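Side-chain contacts in oxidoreductase (Bordetella pertussis, PDB 3Q2K), which probably oxidises a UDP-linked N-acetylglucosaminuronic acid with NAD as cofactor, a step required for making 2,3-diacetamido-2,3-dideoxy-D-mannuronic acid: residues G285-R290 with S315-G320; Q159-A164 with V281-V286; R79-L84 with L88-A93; L96-P101 with W107-V112. One frame throughout, in Å; residues are numbered along the deposited sequence.

Overall arrangement
Contacts 3 and 4 belong to the NAD-binding Rossmann fold, contacts 1 and 2 to the C-terminal alpha/beta domain. Within the Rossmann fold the centres of contacts 3 and 4 lie about 12 Å apart, and L88 and L96 pack together where helix 84-90 meets strand 95-98. Contact 4 is wholly buried and adds polar groups that meet the cofactor; contact 3 runs from buried leucines to an exposed arginine and glutamine. Contacts 1 and 2 share G285 and V286, just after the end of strand 279-284. Contact 2 is a buried cluster of valines between helix and sheet, whereas contact 1 lies at the surface, where a tyrosine from one loop reaches the valine and alanine of another.

Contact 1: G285-R290 with S315-G320; sequences GVAVNR and SVYGFG
The side chains of Y317 and V286 cross at about a right angle. The CE1 atom of the tyrosine does most of the touching. V286 CG2 comes to 3.3 Å from Y317 CE1, approaching the ring obliquely, while A287 CB sits near the ring plane, at the edge, 3.7 Å from that same CE1. A chi1 of 179°, which sets CG opposite the backbone N and beside the carbonyl carbon, points the Y317 ring toward V286 and A287. Its own backbone makes a type II beta turn from V316 to F319. A long aromatic suits this loop because it can span the gap, and the small A287 lets the ring edge come close. N289 shapes the opposite loop from within: A287 N donates to N289 OD1 at 2.7 Å. The Y317 side chain comes to about 4 Å from the bound UDP-sugar, nearest atoms. The contact joins the connection between strands 279-284 and 290-296 to the one between helices 306-315 and 321-333, and A287 packs on Y212 of helix 210-220.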
loop_
_atom_site.group_PDB
_atom_site.type_symbol
_atom_site.label_atom_id
_atom_site.label_comp_id
_atom_site.label_asym_id
_atom_site.label_seq_id
_atom_site.Cartn_x
_atom_site.Cartn_y
_atom_site.Cartn_z
ATOM N N GLY C 285 -30.292 -27.025 -5.608
ATOM C CA GLY C 285 -31.440 -26.594 -6.381
ATOM C C GLY C 285 -31.073 -25.340 -7.144
ATOM O O GLY C 285 -29.935 -24.876 -7.083
ATOM N N VAL C 286 -32.033 -24.784 -7.876
ATOM C CA VAL C 286 -31.829 -23.475 -8.486
ATOM C C VAL C 286 -31.841 -22.301 -7.510
ATOM O O VAL C 286 -31.341 -21.216 -7.830
ATOM C CB VAL C 286 -32.787 -23.236 -9.672
ATOM C CG1 VAL C 286 -32.588 -24.340 -10.701
ATOM C CG2 VAL C 286 -34.229 -23.169 -9.210
ATOM N N ALA C 287 -32.379 -22.554 -6.319
ATOM C CA ALA C 287 -32.649 -21.504 -5.333
ATOM C C ALA C 287 -32.688 -21.999 -3.890
ATOM O O ALA C 287 -33.670 -21.788 -3.189
ATOM C CB ALA C 287 -33.905 -20.708 -5.676
ATOM N N VAL C 288 -31.649 -22.705 -3.457
ATOM C CA VAL C 288 -31.497 -23.176 -2.085
ATOM C C VAL C 288 -32.836 -23.762 -1.674
ATOM O O VAL C 288 -33.337 -23.454 -0.603
ATOM C CB VAL C 288 -30.976 -22.130 -1.067
ATOM C CG1 VAL C 288 -29.459 -21.904 -1.232
ATOM C CG2 VAL C 288 -31.755 -20.821 -1.166
ATOM N N ASN C 289 -33.375 -24.636 -2.516
ATOM C CA ASN C 289 -34.727 -25.140 -2.322
ATOM C C ASN C 289 -34.710 -26.653 -2.136
ATOM O O ASN C 289 -35.753 -27.279 -1.966
ATOM C CB ASN C 289 -35.565 -24.824 -3.559
ATOM C CG ASN C 289 -34.847 -25.215 -4.835
ATOM O OD1 ASN C 289 -33.953 -24.514 -5.306
ATOM N ND2 ASN C 289 -35.213 -26.368 -5.379
ATOM N N ARG C 290 -33.519 -27.240 -2.158
ATOM C CA ARG C 290 -33.442 -28.682 -2.025
ATOM C C ARG C 290 -32.181 -29.124 -1.300
ATOM O O ARG C 290 -31.067 -29.001 -1.806
ATOM C CB ARG C 290 -33.465 -29.375 -3.390
ATOM C CG ARG C 290 -33.110 -30.844 -3.228
ATOM C CD ARG C 290 -33.134 -31.622 -4.533
ATOM N NE ARG C 290 -31.793 -31.535 -5.098
ATOM C CZ ARG C 290 -31.534 -30.863 -6.212
ATOM N NH1 ARG C 290 -32.547 -30.302 -6.858
ATOM N NH2 ARG C 290 -30.293 -30.786 -6.670
ATOM N N SER C 315 -42.155 -25.823 -3.514
ATOM C CA SER C 315 -43.529 -25.472 -3.872
ATOM C C SER C 315 -43.897 -23.990 -3.795
ATOM O O SER C 315 -44.941 -23.590 -4.307
ATOM C CB SER C 315 -44.538 -26.301 -3.075
ATOM O OG SER C 315 -45.302 -25.494 -2.195
ATOM N N VAL C 316 -43.082 -23.161 -3.151
ATOM C CA VAL C 316 -43.371 -21.731 -3.169
ATOM C C VAL C 316 -42.286 -20.964 -3.913
ATOM O O VAL C 316 -42.253 -19.731 -3.909
ATOM C CB VAL C 316 -43.554 -21.128 -1.770
ATOM C CG1 VAL C 316 -44.629 -21.906 -1.017
ATOM C CG2 VAL C 316 -42.204 -21.100 -1.063
ATOM N N TYR C 317 -41.413 -21.720 -4.566
ATOM C CA TYR C 317 -40.467 -21.151 -5.519
ATOM C C TYR C 317 -41.121 -20.088 -6.404
ATOM O O TYR C 317 -42.081 -20.347 -7.132
ATOM C CB TYR C 317 -39.858 -22.266 -6.374
ATOM C CG TYR C 317 -38.887 -21.712 -7.392
ATOM C CD1 TYR C 317 -37.521 -21.688 -7.144
ATOM C CD2 TYR C 317 -39.342 -21.161 -8.584
ATOM C CE1 TYR C 317 -36.640 -21.152 -8.068
ATOM C CE2 TYR C 317 -38.471 -20.623 -9.513
ATOM C CZ TYR C 317 -37.118 -20.625 -9.248
ATOM O OH TYR C 317 -36.246 -20.088 -10.169
ATOM N N GLY C 318 -40.602 -18.865 -6.339
ATOM C CA GLY C 318 -41.165 -17.771 -7.124
ATOM C C GLY C 318 -42.297 -17.006 -6.472
ATOM O O GLY C 318 -42.593 -15.887 -6.889
ATOM N N PHE C 319 -42.943 -17.618 -5.480
ATOM C CA PHE C 319 -44.041 -17.016 -4.736
ATOM C C PHE C 319 -43.682 -16.982 -3.254
ATOM O O PHE C 319 -44.401 -17.548 -2.426
ATOM C CB PHE C 319 -45.342 -17.820 -4.870
ATOM C CG PHE C 319 -45.778 -18.133 -6.279
ATOM C CD1 PHE C 319 -46.484 -17.209 -7.036
ATOM C CD2 PHE C 319 -45.563 -19.395 -6.822
ATOM C CE1 PHE C 319 -46.910 -17.517 -8.325
ATOM C CE2 PHE C 319 -45.991 -19.720 -8.105
ATOM C CZ PHE C 319 -46.684 -18.779 -8.863
ATOM N N GLY C 320 -42.564 -16.347 -2.909
ATOM C CA GLY C 320 -42.132 -16.372 -1.518
ATOM C C GLY C 320 -42.737 -15.301 -0.632
ATOM O O GLY C 320 -42.737 -15.383 0.600
#

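Contact 2: Q159-A164 with V281-V286; sequences QLVKKA and VRVGGV
V161 meets V281 and V283 where helix 156-166 packs on the mixed sheet of the C-terminal alpha/beta domain, and all three side chains are buried. One methyl of the helix residue, V161 CG2, serves both strand residues: it lies 3.5 Å from V281 CG1 and 3.8 Å from V283 CG2. The V161 chi1 of 162° puts this methyl opposite its carbonyl carbon and beside the backbone N, from where it faces both strand valines. Because side chains alternate along a strand, V281 and V283 point to the same side, toward the helix, while R282 between them points away. Branched valines suit the strand and are compact enough to let the helix sit close. V161 and V281 pass in opposite directions, and V161 and V283 meet at a slant. I274 of strand 269-276 and L219 of helix 210-220 extend the apolar surroundings of V161.

Charged and polar groups stay off this seam. R282 pairs with E269 of its own chain and with E269 of a second subunit, so the far side of the strand takes part in the assembly. Along the helix, K163 NZ donates a hydrogen bond of 3.2 Å to a lone pair of Q159 OE1, lying in the plane of the amide carbonyl.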
loop_
_atom_site.group_PDB
_atom_site.type_symbol
_atom_site.label_atom_id
_atom_site.label_comp_id
_atom_site.label_asym_id
_atom_site.label_seq_id
_atom_site.Cartn_x
_atom_site.Cartn_y
_atom_site.Cartn_z
ATOM N N GLN C 159 -34.389 -22.514 7.051
ATOM C CA GLN C 159 -34.763 -22.603 8.461
ATOM C C GLN C 159 -34.156 -23.796 9.191
ATOM O O GLN C 159 -33.628 -23.671 10.296
ATOM C CB GLN C 159 -36.286 -22.607 8.639
ATOM C CG GLN C 159 -36.906 -21.217 8.710
ATOM C CD GLN C 159 -36.224 -20.323 9.733
ATOM O OE1 GLN C 159 -36.090 -20.697 10.898
ATOM N NE2 GLN C 159 -35.769 -19.150 9.308
ATOM N N LEU C 160 -34.202 -24.976 8.584
ATOM C CA LEU C 160 -33.567 -26.130 9.222
ATOM C C LEU C 160 -32.059 -25.942 9.374
ATOM O O LEU C 160 -31.437 -26.373 10.342
ATOM C CB LEU C 160 -33.772 -27.385 8.370
ATOM C CG LEU C 160 -35.124 -28.097 8.329
ATOM C CD1 LEU C 160 -35.055 -29.210 7.289
ATOM C CD2 LEU C 160 -35.366 -28.681 9.704
ATOM N N VAL C 161 -31.414 -25.363 8.371
ATOM C CA VAL C 161 -29.977 -25.195 8.526
ATOM C C VAL C 161 -29.749 -24.228 9.696
ATOM O O VAL C 161 -28.900 -24.432 10.564
ATOM C CB VAL C 161 -29.450 -24.683 7.171
ATOM C CG1 VAL C 161 -28.077 -24.059 7.301
ATOM C CG2 VAL C 161 -29.407 -25.840 6.188
ATOM N N LYS C 162 -30.535 -23.158 9.733
ATOM C CA LYS C 162 -30.373 -22.088 10.714
ATOM C C LYS C 162 -30.508 -22.707 12.096
ATOM O O LYS C 162 -29.720 -22.463 13.008
ATOM C CB LYS C 162 -31.509 -21.088 10.498
ATOM C CG LYS C 162 -31.641 -19.941 11.483
ATOM C CD LYS C 162 -30.510 -18.951 11.292
ATOM C CE LYS C 162 -30.865 -17.612 11.908
ATOM N NZ LYS C 162 -29.552 -17.090 12.340
ATOM N N LYS C 163 -31.521 -23.552 12.239
ATOM C CA LYS C 163 -31.709 -24.246 13.501
ATOM C C LYS C 163 -30.488 -25.078 13.882
ATOM O O LYS C 163 -30.046 -25.050 15.029
ATOM C CB LYS C 163 -32.992 -25.081 13.462
ATOM C CG LYS C 163 -34.177 -24.324 14.020
ATOM C CD LYS C 163 -35.298 -24.302 13.000
ATOM C CE LYS C 163 -36.482 -23.498 13.520
ATOM N NZ LYS C 163 -37.429 -23.111 12.436
ATOM N N ALA C 164 -29.920 -25.849 12.963
ATOM C CA ALA C 164 -28.754 -26.610 13.385
ATOM C C ALA C 164 -27.584 -25.691 13.715
ATOM O O ALA C 164 -26.785 -25.958 14.613
ATOM C CB ALA C 164 -28.370 -27.608 12.324
ATOM N N VAL C 281 -23.468 -29.743 5.500
ATOM C CA VAL C 281 -24.778 -29.475 4.924
ATOM C C VAL C 281 -24.603 -28.823 3.557
ATOM O O VAL C 281 -23.738 -27.966 3.362
ATOM C CB VAL C 281 -25.694 -28.632 5.839
ATOM C CG1 VAL C 281 -26.841 -27.990 5.082
ATOM C CG2 VAL C 281 -26.297 -29.561 6.885
ATOM N N ARG C 282 -25.438 -29.258 2.621
ATOM C CA ARG C 282 -25.473 -28.653 1.298
ATOM C C ARG C 282 -26.925 -28.453 0.885
ATOM O O ARG C 282 -27.783 -29.325 1.012
ATOM C CB ARG C 282 -24.674 -29.494 0.300
ATOM C CG ARG C 282 -24.910 -29.108 -1.149
ATOM C CD ARG C 282 -23.730 -29.580 -1.974
ATOM N NE ARG C 282 -23.746 -28.902 -3.264
ATOM C CZ ARG C 282 -22.629 -28.574 -3.903
ATOM N NH1 ARG C 282 -22.687 -27.953 -5.076
ATOM N NH2 ARG C 282 -21.469 -28.863 -3.326
ATOM N N VAL C 283 -27.203 -27.231 0.451
ATOM C CA VAL C 283 -28.540 -26.851 0.039
ATOM C C VAL C 283 -28.349 -26.444 -1.416
ATOM O O VAL C 283 -27.795 -25.383 -1.711
ATOM C CB VAL C 283 -29.180 -25.717 0.871
ATOM C CG1 VAL C 283 -30.688 -25.662 0.637
ATOM C CG2 VAL C 283 -28.977 -25.857 2.377
ATOM N N GLY C 284 -28.799 -27.328 -2.301
ATOM C CA GLY C 284 -28.813 -27.057 -3.733
ATOM C C GLY C 284 -30.151 -26.683 -4.331
ATOM O O GLY C 284 -31.025 -26.133 -3.656
ATOM N N GLY C 285 -30.292 -27.025 -5.608
ATOM C CA GLY C 285 -31.440 -26.594 -6.381
ATOM C C GLY C 285 -31.073 -25.340 -7.144
ATOM O O GLY C 285 -29.935 -24.876 -7.083
ATOM N N VAL C 286 -32.033 -24.784 -7.876
ATOM C CA VAL C 286 -31.829 -23.475 -8.486
ATOM C C VAL C 286 -31.841 -22.301 -7.510
ATOM O O VAL C 286 -31.341 -21.216 -7.830
ATOM C CB VAL C 286 -32.787 -23.236 -9.672
ATOM C CG1 VAL C 286 -32.588 -24.340 -10.701
ATOM C CG2 VAL C 286 -34.229 -23.169 -9.210
#

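Contact 3: R79-L84 with L88-A93; sequences RPFSSL and LAQGNA
Q90 lies against both R79 and F81 through its CB. R79 NH2 stands 3.5 Å from Q90 CB, the two side chains crossing at about a right angle, and F81 CE1 is 3.8 Å from that same carbon. The R79 chain is extended from CG to NE, which carries its guanidinium to Q90; long, flexible side chains suit this exposed margin. F81 continues inward: G91, where the chain leaves the helical conformation, has its N lying obliquely to the F81 ring, 4.1 Å from F81 CZ.

At the other end L84 and L88, one helical turn apart, pack obliquely, with L84 CG 3.6 Å from L88 CD1. The turn is closed by the backbone bond from L88 N to L84 O, 3.0 Å long. This is the strand-to-helix connection of a Rossmann fold, running from edge strand 79-81 into helix 84-90. S83 occupies the N-cap and its OG accepts from D86 N, a role for which a short hydroxyl side chain is well suited.

Farther out, strand 79-81 is held to strand 56-62 by backbone bonds of R79 with V59 and I61. L84 and L88 both rest on E111 of helix 105-114, and L84 also on V36 of strand 31-36.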
loop_
_atom_site.group_PDB
_atom_site.type_symbol
_atom_site.label_atom_id
_atom_site.label_comp_id
_atom_site.label_asym_id
_atom_site.label_seq_id
_atom_site.Cartn_x
_atom_site.Cartn_y
_atom_site.Cartn_z
ATOM N N ARG C 79 -57.058 2.743 -4.719
ATOM C CA ARG C 79 -57.069 4.133 -5.134
ATOM C C ARG C 79 -55.779 4.527 -5.857
ATOM O O ARG C 79 -54.681 4.366 -5.327
ATOM C CB ARG C 79 -57.271 4.960 -3.861
ATOM C CG ARG C 79 -57.124 6.447 -4.125
ATOM C CD ARG C 79 -57.711 7.227 -2.971
ATOM N NE ARG C 79 -57.426 8.653 -3.107
ATOM C CZ ARG C 79 -57.634 9.511 -2.115
ATOM N NH1 ARG C 79 -58.110 9.037 -0.972
ATOM N NH2 ARG C 79 -57.384 10.805 -2.251
ATOM N N PRO C 80 -55.869 5.098 -7.066
ATOM C CA PRO C 80 -54.594 5.328 -7.741
ATOM C C PRO C 80 -53.912 6.655 -7.434
ATOM O O PRO C 80 -54.594 7.659 -7.243
ATOM C CB PRO C 80 -54.995 5.341 -9.217
ATOM C CG PRO C 80 -56.395 5.884 -9.205
ATOM C CD PRO C 80 -57.012 5.582 -7.859
ATOM N N PHE C 81 -52.583 6.675 -7.413
ATOM C CA PHE C 81 -51.870 7.936 -7.270
ATOM C C PHE C 81 -50.679 7.937 -8.205
ATOM O O PHE C 81 -50.035 6.904 -8.376
ATOM C CB PHE C 81 -51.302 8.038 -5.861
ATOM C CG PHE C 81 -52.342 8.331 -4.828
ATOM C CD1 PHE C 81 -52.756 9.637 -4.620
ATOM C CD2 PHE C 81 -52.887 7.305 -4.072
ATOM C CE1 PHE C 81 -53.685 9.928 -3.634
ATOM C CE2 PHE C 81 -53.850 7.582 -3.123
ATOM C CZ PHE C 81 -54.243 8.893 -2.900
ATOM N N SER C 82 -50.379 9.094 -8.781
ATOM C CA SER C 82 -49.358 9.062 -9.806
ATOM C C SER C 82 -48.067 9.624 -9.233
ATOM O O SER C 82 -47.043 9.581 -9.911
ATOM C CB SER C 82 -49.799 9.813 -11.062
ATOM O OG SER C 82 -49.918 11.197 -10.781
ATOM N N SER C 83 -48.065 10.116 -8.000
ATOM C CA SER C 83 -46.768 10.382 -7.385
ATOM C C SER C 83 -46.767 10.013 -5.908
ATOM O O SER C 83 -47.823 9.917 -5.287
ATOM C CB SER C 83 -46.344 11.844 -7.527
ATOM O OG SER C 83 -46.686 12.504 -6.321
ATOM N N LEU C 84 -45.584 9.825 -5.335
ATOM C CA LEU C 84 -45.589 9.394 -3.949
ATOM C C LEU C 84 -46.009 10.572 -3.082
ATOM O O LEU C 84 -46.682 10.341 -2.079
ATOM C CB LEU C 84 -44.244 8.815 -3.501
ATOM C CG LEU C 84 -44.103 8.505 -2.008
ATOM C CD1 LEU C 84 -45.052 7.380 -1.671
ATOM C CD2 LEU C 84 -42.696 8.025 -1.700
ATOM N N LEU C 88 -49.046 10.294 -0.308
ATOM C CA LEU C 88 -48.786 10.497 1.108
ATOM C C LEU C 88 -49.597 11.697 1.578
ATOM O O LEU C 88 -50.047 11.731 2.721
ATOM C CB LEU C 88 -47.299 10.781 1.339
ATOM C CG LEU C 88 -46.383 9.564 1.182
ATOM C CD1 LEU C 88 -44.954 10.051 1.125
ATOM C CD2 LEU C 88 -46.487 8.538 2.303
ATOM N N ALA C 89 -49.773 12.705 0.730
ATOM C CA ALA C 89 -50.641 13.812 1.122
ATOM C C ALA C 89 -52.094 13.364 1.263
ATOM O O ALA C 89 -52.749 13.648 2.260
ATOM C CB ALA C 89 -50.528 14.989 0.169
ATOM N N GLN C 90 -52.608 12.590 0.317
ATOM C CA GLN C 90 -54.032 12.305 0.362
ATOM C C GLN C 90 -54.347 10.911 0.888
ATOM O O GLN C 90 -55.473 10.636 1.293
ATOM C CB GLN C 90 -54.583 12.564 -1.042
ATOM C CG GLN C 90 -54.309 14.019 -1.403
ATOM C CD GLN C 90 -54.619 14.398 -2.837
ATOM O OE1 GLN C 90 -53.913 14.001 -3.765
ATOM N NE2 GLN C 90 -55.657 15.209 -3.019
ATOM N N GLY C 91 -53.362 10.022 0.921
ATOM C CA GLY C 91 -53.653 8.649 1.328
ATOM C C GLY C 91 -53.615 8.437 2.830
ATOM O O GLY C 91 -53.106 9.286 3.561
ATOM N N ASN C 92 -54.144 7.314 3.308
ATOM C CA ASN C 92 -54.009 6.958 4.719
ATOM C C ASN C 92 -53.366 5.599 5.017
ATOM O O ASN C 92 -53.641 5.022 6.070
ATOM C CB ASN C 92 -55.388 7.012 5.380
ATOM C CG ASN C 92 -56.233 5.791 5.051
ATOM O OD1 ASN C 92 -56.750 5.127 5.950
ATOM N ND2 ASN C 92 -56.335 5.451 3.774
ATOM N N ALA C 93 -52.552 5.046 4.118
ATOM C CA ALA C 93 -52.002 3.705 4.333
ATOM C C ALA C 93 -51.134 3.670 5.587
ATOM O O ALA C 93 -50.536 4.693 5.940
ATOM C CB ALA C 93 -51.222 3.210 3.118
#

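Contact 4: L96-P101 with W107-V112; sequences LVLATP and WQAIEV. With NAI (1,4-dihydronicotinamide adenine dinucleotide), chain U.
Part of the NADH pocket is built here, at the end of strand 95-98 and on the helix that follows it. T100 and Q108 come from opposite directions, and Q108 NE2 donates a weak hydrogen bond to T100 OG1 at 2.6 Å, with an N-H...O angle of 126°. The Q108 chain is extended beyond CG, which brings its amide to threonine and adenine together: Q108 OE1 lies 3.4 Å from N1A of the dinucleotide, as modelled a close approach of two acceptors and not a hydrogen bond. Threonine suits its place by offering both characters, since OG1 accepts the weak bond from the amide NE2 while its methyl CG2 packs 3.4 Å from cofactor N3A. P101 adds its ring carbon CD, 3.8 Å from adenine C8A.

Deeper in, the contact turns apolar. L98 CD1 reaches A109 CB at 3.8 Å, where a small alanine leaves room for the leucine. The L98 side chain slides past Q108 in the opposite direction, CD2 lying against its CB and NE2. L96 CD1 meets V112 CG2 at 3.7 Å. Strand and helix run nearly antiparallel, their axes 171° apart. Strand 95-98, helix 105-114 and strand 118-121 form the beta-alpha-beta unit of the dinucleotide-binding Rossmann fold.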
loop_
_atom_site.group_PDB
_atom_site.type_symbol
_atom_site.label_atom_id
_atom_site.label_comp_id
_atom_site.label_asym_id
_atom_site.label_seq_id
_atom_site.Cartn_x
_atom_site.Cartn_y
_atom_site.Cartn_z
ATOM N N LEU C 96 -46.147 1.717 3.695
ATOM C CA LEU C 96 -45.928 1.706 2.258
ATOM C C LEU C 96 -44.910 0.675 1.790
ATOM O O LEU C 96 -43.825 0.510 2.354
ATOM C CB LEU C 96 -45.548 3.117 1.823
ATOM C CG LEU C 96 -46.891 3.833 1.951
ATOM C CD1 LEU C 96 -46.669 5.287 2.306
ATOM C CD2 LEU C 96 -47.562 3.702 0.598
ATOM N N VAL C 97 -45.286 -0.035 0.734
ATOM C CA VAL C 97 -44.419 -1.070 0.196
ATOM C C VAL C 97 -43.629 -0.486 -0.966
ATOM O O VAL C 97 -44.209 0.120 -1.871
ATOM C CB VAL C 97 -45.222 -2.279 -0.302
ATOM C CG1 VAL C 97 -44.271 -3.177 -1.072
ATOM C CG2 VAL C 97 -45.853 -3.022 0.869
ATOM N N LEU C 98 -42.309 -0.650 -0.933
ATOM C CA LEU C 98 -41.469 0.007 -1.936
ATOM C C LEU C 98 -40.973 -1.008 -2.967
ATOM O O LEU C 98 -40.185 -1.913 -2.669
ATOM C CB LEU C 98 -40.360 0.842 -1.287
ATOM C CG LEU C 98 -40.740 1.806 -0.159
ATOM C CD1 LEU C 98 -39.524 2.449 0.533
ATOM C CD2 LEU C 98 -41.639 2.882 -0.739
ATOM N N ALA C 99 -41.522 -0.883 -4.172
ATOM C CA ALA C 99 -41.417 -1.927 -5.189
ATOM C C ALA C 99 -40.825 -1.259 -6.416
ATOM O O ALA C 99 -41.029 -1.694 -7.544
ATOM C CB ALA C 99 -42.761 -2.535 -5.501
ATOM N N THR C 100 -40.136 -0.152 -6.159
ATOM C CA THR C 100 -39.517 0.636 -7.211
ATOM C C THR C 100 -38.085 0.176 -7.508
ATOM O O THR C 100 -37.568 -0.739 -6.861
ATOM C CB THR C 100 -39.510 2.108 -6.770
ATOM O OG1 THR C 100 -39.105 2.172 -5.393
ATOM C CG2 THR C 100 -40.915 2.688 -6.940
ATOM N N PRO C 101 -37.465 0.802 -8.521
ATOM C CA PRO C 101 -36.050 0.587 -8.771
ATOM C C PRO C 101 -35.323 0.764 -7.436
ATOM O O PRO C 101 -35.683 1.650 -6.661
ATOM C CB PRO C 101 -35.725 1.674 -9.797
ATOM C CG PRO C 101 -37.027 2.021 -10.479
ATOM C CD PRO C 101 -38.031 1.865 -9.371
ATOM N N TRP C 107 -34.696 7.034 -0.634
ATOM C CA TRP C 107 -35.290 8.360 -0.671
ATOM C C TRP C 107 -36.793 8.223 -0.471
ATOM O O TRP C 107 -37.387 8.993 0.276
ATOM C CB TRP C 107 -34.925 9.042 -1.988
ATOM C CG TRP C 107 -33.436 9.077 -2.149
ATOM C CD1 TRP C 107 -32.678 8.330 -3.003
ATOM C CD2 TRP C 107 -32.519 9.874 -1.385
ATOM N NE1 TRP C 107 -31.346 8.635 -2.833
ATOM C CE2 TRP C 107 -31.221 9.580 -1.847
ATOM C CE3 TRP C 107 -32.671 10.827 -0.371
ATOM C CZ2 TRP C 107 -30.090 10.225 -1.338
ATOM C CZ3 TRP C 107 -31.550 11.458 0.141
ATOM C CH2 TRP C 107 -30.272 11.152 -0.341
ATOM N N GLN C 108 -37.406 7.209 -1.069
ATOM C CA GLN C 108 -38.822 6.990 -0.822
ATOM C C GLN C 108 -39.013 6.636 0.652
ATOM O O GLN C 108 -39.947 7.119 1.295
ATOM C CB GLN C 108 -39.379 5.930 -1.781
ATOM C CG GLN C 108 -39.459 6.516 -3.177
ATOM C CD GLN C 108 -40.006 5.545 -4.195
ATOM O OE1 GLN C 108 -40.552 5.950 -5.217
ATOM N NE2 GLN C 108 -39.836 4.258 -3.940
ATOM N N ALA C 109 -38.126 5.826 1.222
ATOM C CA ALA C 109 -38.382 5.414 2.598
ATOM C C ALA C 109 -38.277 6.622 3.520
ATOM O O ALA C 109 -38.969 6.670 4.530
ATOM C CB ALA C 109 -37.451 4.336 3.066
ATOM N N ILE C 110 -37.409 7.576 3.204
ATOM C CA ILE C 110 -37.219 8.736 4.073
ATOM C C ILE C 110 -38.454 9.649 4.001
ATOM O O ILE C 110 -39.001 10.030 5.034
ATOM C CB ILE C 110 -35.905 9.449 3.696
ATOM C CG1 ILE C 110 -34.677 8.579 4.002
ATOM C CG2 ILE C 110 -35.781 10.866 4.261
ATOM C CD1 ILE C 110 -33.424 9.407 3.853
ATOM N N GLU C 111 -38.989 9.940 2.819
ATOM C CA GLU C 111 -40.249 10.681 2.733
ATOM C C GLU C 111 -41.463 9.962 3.335
ATOM O O GLU C 111 -42.309 10.538 4.020
ATOM C CB GLU C 111 -40.491 11.012 1.263
ATOM C CG GLU C 111 -41.765 11.777 0.921
ATOM C CD GLU C 111 -41.946 11.950 -0.580
ATOM O OE1 GLU C 111 -42.833 12.681 -1.072
ATOM O OE2 GLU C 111 -41.168 11.334 -1.335
ATOM N N VAL C 112 -41.532 8.649 3.147
ATOM C CA VAL C 112 -42.604 7.916 3.804
ATOM C C VAL C 112 -42.440 8.128 5.298
ATOM O O VAL C 112 -43.381 8.416 6.030
ATOM C CB VAL C 112 -42.598 6.403 3.514
ATOM C CG1 VAL C 112 -43.476 5.649 4.498
ATOM C CG2 VAL C 112 -43.099 6.150 2.096
HETATM P PA NAI U . -39.798 -2.800 -12.488
HETATM O O1A NAI U . -39.266 -1.975 -13.593
HETATM O O2A NAI U . -40.683 -3.973 -13.153
HETATM O O5B NAI U . -41.006 -2.146 -11.645
HETATM C C5B NAI U . -40.802 -0.738 -11.646
HETATM C C4B NAI U . -42.027 0.098 -11.298
HETATM O O4B NAI U . -41.640 1.213 -10.483
HETATM C C3B NAI U . -42.399 0.577 -12.715
HETATM O O3B NAI U . -43.801 0.358 -12.887
HETATM C C2B NAI U . -41.898 2.047 -12.647
HETATM O O2B NAI U . -42.690 2.944 -13.430
HETATM C C1B NAI U . -42.233 2.328 -11.165
HETATM N N9A NAI U . -41.572 3.565 -10.785
HETATM C C8A NAI U . -40.420 4.092 -11.281
HETATM N N7A NAI U . -40.186 5.203 -10.639
HETATM C C5A NAI U . -41.142 5.474 -9.723
HETATM C C6A NAI U . -41.398 6.484 -8.775
HETATM N N6A NAI U . -40.540 7.554 -8.594
HETATM N N1A NAI U . -42.484 6.351 -8.020
HETATM C C2A NAI U . -43.298 5.315 -8.128
HETATM N N3A NAI U . -43.097 4.353 -9.003
HETATM C C4A NAI U . -42.033 4.388 -9.794
HETATM O O3 NAI U . -38.649 -3.692 -11.814
HETATM P PN NAI U . -39.087 -4.617 -10.576
HETATM O O1N NAI U . -38.540 -5.983 -11.029
HETATM O O2N NAI U . -40.566 -4.881 -10.225
HETATM O O5D NAI U . -38.145 -4.146 -9.349
HETATM C C5D NAI U . -38.814 -4.493 -8.144
HETATM C C4D NAI U . -38.050 -3.946 -6.932
HETATM O O4D NAI U . -38.201 -5.104 -6.083
HETATM C C3D NAI U . -36.535 -3.792 -7.178
HETATM O O3D NAI U . -35.814 -3.381 -6.023
HETATM C C2D NAI U . -36.160 -5.274 -7.373
HETATM O O2D NAI U . -34.818 -5.425 -6.921
HETATM C C1D NAI U . -37.013 -5.900 -6.245
HETATM N N1N NAI U . -37.446 -7.265 -6.533
HETATM C C2N NAI U . -37.412 -8.126 -5.539
HETATM C C3N NAI U . -37.823 -9.430 -5.784
HETATM C C7N NAI U . -37.776 -10.415 -4.690
HETATM O O7N NAI U . -37.728 -11.599 -4.957
HETATM N N7N NAI U . -37.755 -9.959 -3.421
HETATM C C4N NAI U . -38.232 -9.797 -7.065
HETATM C C5N NAI U . -38.220 -8.836 -8.058
HETATM C C6N NAI U . -37.827 -7.545 -7.761
#